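Local coordinates for protein of unknown function with a Fic domain (Bacteroides thetaiotaomicron VPI-5482, PDB 3CUC) that is of unknown function but belongs to the Fic/DOC family and folds as a largely helical single chain, at residues S149-S152 with P153-P157; A158-T161 with S162-D165. All coordinates share one frame; numbering follows the deposited sequence.

How the contacts relate
Both contacts are local and involve helix 156-173, contact 1 where the preceding loop enters it and contact 2 in the turns that follow. Their centres lie about 12 Å apart, and they meet where the CB of Ala151 packs on the CD2 of Phe159 at 3.9 Å. Each is part buried and part exposed, yet the chemistry differs. Contact 1 is mostly polar: side-chain oxygens and backbone groups pair where the loop after strand 147-148 turns into the helix. In contact 2 the backbone bonds are those of a regular helix, and the side chains divide between an apolar face against helices 97-107 and 178-192 and a polar, more open face.

Contact 1: residues S149-S152 with P153-P157; sequences SYAS and PEETP
Ser152 and Glu155 grip each other through backbone and side chain alike. The Ser152 N-H points almost straight at Glu155 OE2 (2.9 Å, 176°), meeting the carboxylate on its anti side and 16° out of its plane. In return Glu155 N makes a weak bond to Ser152 OG at 3.3 Å. The hydroxyl reaches forward to that N-H because chi1 of Ser152 (64°) sets it between the backbone N and the carbonyl carbon.

The close-packed side belongs to Ala151 and Thr156, both buried. Thr156 OG1 bonds to Ser152 O at 2.8 Å, coming from above the carbonyl plane, and Thr156 N adds a weak bond of 3.1 Å to the same Ser152 O. The methyl of Ala151 rests 3.5 Å from Thr156 OG1, while Tyr133 and Pro194 pack on Thr156 from neighbouring loops.

Glu154 lies on the solvent side. Its chain bends at CG and brings OE1 within 3.4 Å of Ser152 CB, a loose approach beside the firm Glu155 bond. The reciprocal Ser152-Glu155 pairing, in the sequence Ser-Pro-Glu-Glu, is a capping box, here at the start of helix 156-173.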
loop_
_atom_site.group_PDB
_atom_site.type_symbol
_atom_site.label_atom_id
_atom_site.label_comp_id
_atom_site.label_asym_id
_atom_site.label_seq_id
_atom_site.Cartn_x
_atom_site.Cartn_y
_atom_site.Cartn_z
ATOM N N SER A 149 -12.447 -16.707 1.438
ATOM C CA SER A 149 -13.644 -16.072 2.012
ATOM C C SER A 149 -13.334 -14.713 2.658
ATOM O O SER A 149 -12.790 -14.673 3.767
ATOM C CB SER A 149 -14.288 -17.005 3.048
ATOM N N TYR A 150 -13.703 -13.611 1.986
ATOM C CA TYR A 150 -13.511 -12.275 2.555
ATOM C C TYR A 150 -14.768 -11.909 3.338
ATOM O O TYR A 150 -15.716 -12.691 3.393
ATOM C CB TYR A 150 -13.234 -11.221 1.478
ATOM C CG TYR A 150 -12.096 -11.558 0.543
ATOM C CD1 TYR A 150 -10.774 -11.564 0.984
ATOM C CD2 TYR A 150 -12.339 -11.847 -0.793
ATOM C CE1 TYR A 150 -9.729 -11.861 0.119
ATOM C CE2 TYR A 150 -11.303 -12.147 -1.665
ATOM C CZ TYR A 150 -10.002 -12.152 -1.204
ATOM O OH TYR A 150 -8.981 -12.452 -2.070
ATOM N N ALA A 151 -14.782 -10.728 3.948
ATOM C CA ALA A 151 -15.935 -10.292 4.732
ATOM C C ALA A 151 -17.202 -10.333 3.883
ATOM O O ALA A 151 -17.178 -10.004 2.694
ATOM C CB ALA A 151 -15.710 -8.883 5.292
ATOM N N SER A 152 -18.302 -10.756 4.496
ATOM C CA SER A 152 -19.583 -10.767 3.809
ATOM C C SER A 152 -20.036 -9.325 3.654
ATOM O O SER A 152 -19.659 -8.472 4.460
ATOM C CB SER A 152 -20.623 -11.572 4.591
ATOM O OG SER A 152 -20.908 -10.974 5.842
ATOM N N PRO A 153 -20.839 -9.041 2.615
ATOM C CA PRO A 153 -21.357 -7.684 2.444
ATOM C C PRO A 153 -22.041 -7.135 3.699
ATOM O O PRO A 153 -21.979 -5.936 3.957
ATOM C CB PRO A 153 -22.365 -7.840 1.305
ATOM C CG PRO A 153 -21.866 -9.001 0.525
ATOM C CD PRO A 153 -21.304 -9.943 1.544
ATOM N N GLU A 154 -22.666 -8.016 4.478
ATOM C CA GLU A 154 -23.410 -7.619 5.673
ATOM C C GLU A 154 -22.479 -7.158 6.796
ATOM O O GLU A 154 -22.702 -6.111 7.398
ATOM C CB GLU A 154 -24.294 -8.773 6.175
ATOM C CG GLU A 154 -25.385 -9.244 5.192
ATOM C CD GLU A 154 -24.870 -10.158 4.079
ATOM O OE1 GLU A 154 -23.929 -10.940 4.321
ATOM O OE2 GLU A 154 -25.415 -10.096 2.958
ATOM N N GLU A 155 -21.435 -7.934 7.069
ATOM C CA GLU A 155 -20.547 -7.659 8.204
ATOM C C GLU A 155 -19.424 -6.658 7.886
ATOM O O GLU A 155 -18.735 -6.198 8.798
ATOM C CB GLU A 155 -19.964 -8.971 8.747
ATOM C CG GLU A 155 -18.867 -9.594 7.887
ATOM C CD GLU A 155 -18.673 -11.075 8.157
ATOM O OE1 GLU A 155 -18.984 -11.527 9.280
ATOM O OE2 GLU A 155 -18.204 -11.785 7.242
ATOM N N THR A 156 -19.251 -6.320 6.607
ATOM C CA THR A 156 -18.166 -5.435 6.167
ATOM C C THR A 156 -18.126 -4.081 6.885
ATOM O O THR A 156 -17.089 -3.725 7.439
ATOM C CB THR A 156 -18.182 -5.224 4.630
ATOM O OG1 THR A 156 -17.817 -6.449 3.981
ATOM C CG2 THR A 156 -17.205 -4.123 4.215
ATOM N N PRO A 157 -19.240 -3.322 6.885
ATOM C CA PRO A 157 -19.219 -2.024 7.582
ATOM C C PRO A 157 -18.843 -2.103 9.065
ATOM O O PRO A 157 -18.142 -1.222 9.563
ATOM C CB PRO A 157 -20.652 -1.496 7.421
ATOM C CG PRO A 157 -21.457 -2.630 6.928
ATOM C CD PRO A 157 -20.539 -3.575 6.238
#

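Contact 2: residues A158-T161 with S162-D165; sequences AFMT and SLVD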
loop_
_atom_site.group_PDB
_atom_site.type_symbol
_atom_site.label_atom_id
_atom_site.label_comp_id
_atom_site.label_asym_id
_atom_site.label_seq_id
_atom_site.Cartn_x
_atom_site.Cartn_y
_atom_site.Cartn_z
ATOM N N ALA A 158 -19.310 -3.144 9.754
ATOM C CA ALA A 158 -18.930 -3.379 11.148
ATOM C C ALA A 158 -17.432 -3.689 11.271
ATOM O O ALA A 158 -16.746 -3.141 12.134
ATOM C CB ALA A 158 -19.759 -4.513 11.739
ATOM N N PHE A 159 -16.941 -4.566 10.398
ATOM C CA PHE A 159 -15.518 -4.921 10.341
ATOM C C PHE A 159 -14.618 -3.709 10.077
ATOM O O PHE A 159 -13.547 -3.584 10.676
ATOM C CB PHE A 159 -15.282 -5.973 9.247
ATOM C CG PHE A 159 -15.548 -7.390 9.682
ATOM C CD1 PHE A 159 -16.488 -7.682 10.667
ATOM C CD2 PHE A 159 -14.869 -8.441 9.077
ATOM C CE1 PHE A 159 -16.723 -8.990 11.052
ATOM C CE2 PHE A 159 -15.103 -9.751 9.456
ATOM C CZ PHE A 159 -16.031 -10.027 10.447
HETATM N N MSE A 160 -15.052 -2.837 9.165
HETATM C CA MSE A 160 -14.297 -1.639 8.806
HETATM C C MSE A 160 -14.271 -0.621 9.937
HETATM O O MSE A 160 -13.222 -0.052 10.226
HETATM C CB MSE A 160 -14.862 -0.997 7.534
HETATM C CG MSE A 160 -14.569 -1.790 6.278
HETATM SE SE MSE A 160 -12.688 -1.928 5.951
HETATM C CE MSE A 160 -12.316 -0.096 5.344
ATOM N N THR A 161 -15.406 -0.390 10.584
ATOM C CA THR A 161 -15.422 0.494 11.745
ATOM C C THR A 161 -14.478 -0.028 12.826
ATOM O O THR A 161 -13.799 0.752 13.485
ATOM C CB THR A 161 -16.832 0.653 12.327
ATOM O OG1 THR A 161 -17.706 1.158 11.315
ATOM C CG2 THR A 161 -16.829 1.616 13.514
ATOM N N SER A 162 -14.428 -1.348 12.992
ATOM C CA SER A 162 -13.510 -1.963 13.953
ATOM C C SER A 162 -12.051 -1.753 13.564
ATOM O O SER A 162 -11.199 -1.552 14.435
ATOM C CB SER A 162 -13.797 -3.460 14.094
ATOM O OG SER A 162 -15.010 -3.656 14.792
ATOM N N LEU A 163 -11.777 -1.801 12.259
ATOM C CA LEU A 163 -10.420 -1.684 11.733
ATOM C C LEU A 163 -9.842 -0.293 11.975
ATOM O O LEU A 163 -8.717 -0.158 12.463
ATOM C CB LEU A 163 -10.407 -1.991 10.237
ATOM C CG LEU A 163 -9.043 -2.045 9.546
ATOM C CD1 LEU A 163 -8.270 -3.281 9.982
ATOM C CD2 LEU A 163 -9.229 -2.011 8.024
ATOM N N VAL A 164 -10.609 0.738 11.633
ATOM C CA VAL A 164 -10.140 2.112 11.824
ATOM C C VAL A 164 -10.059 2.454 13.312
ATOM O O VAL A 164 -9.102 3.084 13.749
ATOM C CB VAL A 164 -10.996 3.167 11.067
ATOM C CG1 VAL A 164 -10.801 3.026 9.571
ATOM C CG2 VAL A 164 -12.462 3.058 11.437
ATOM N N ASP A 165 -11.048 2.022 14.091
ATOM C CA ASP A 165 -10.995 2.190 15.543
ATOM C C ASP A 165 -9.764 1.487 16.108
ATOM O O ASP A 165 -9.052 2.053 16.934
ATOM C CB ASP A 165 -12.265 1.655 16.223
ATOM C CG ASP A 165 -13.510 2.490 15.912
ATOM O OD1 ASP A 165 -13.441 3.416 15.070
ATOM O OD2 ASP A 165 -14.573 2.206 16.506
#
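Met160, present as selenomethionine, and Leu163 lie side by side and point the same way, one helical turn apart. The selenium meets the CD2 branch of Leu163 at 4.0 Å. Two successive bends, at chi2 and chi3, fold the Met160 chain, and Leu163 sends its CG anti to the backbone N (chi1 -174°), which carries its CD2 branch alongside the selenium. Both rest on Ile192 of helix 178-192, where Leu163 also touches Arg188. Val164, next in sequence, turns with Met160 to Glu97 and Ile100 of helix 97-107, and its CG2 branch lies 3.4 Å from the carbonyl oxygen of Thr161.

This is an amphipathic segment of helix 156-173 within the Fic/DOC family region, its residues joined by i to i+4 backbone bonds such as Val164 N to Met160 O (3.1 Å).

On the more open face Thr161 and Asp165 also run alongside each other in the same direction, the methyl CG2 of Thr161 3.8 Å from Asp165 OD2. The Thr161 hydroxyl bonds both to Glu97 of helix 97-107 and to Pro157 O one turn back. Ser162 OG likewise turns back along the helix: anti to its carbonyl carbon (chi1 -72°), it bonds to Ala158 O at 3.2 Å. The same oxygen takes the Ser162 N-H at 3.1 Å, and the two donors approach from opposite faces of the carbonyl plane.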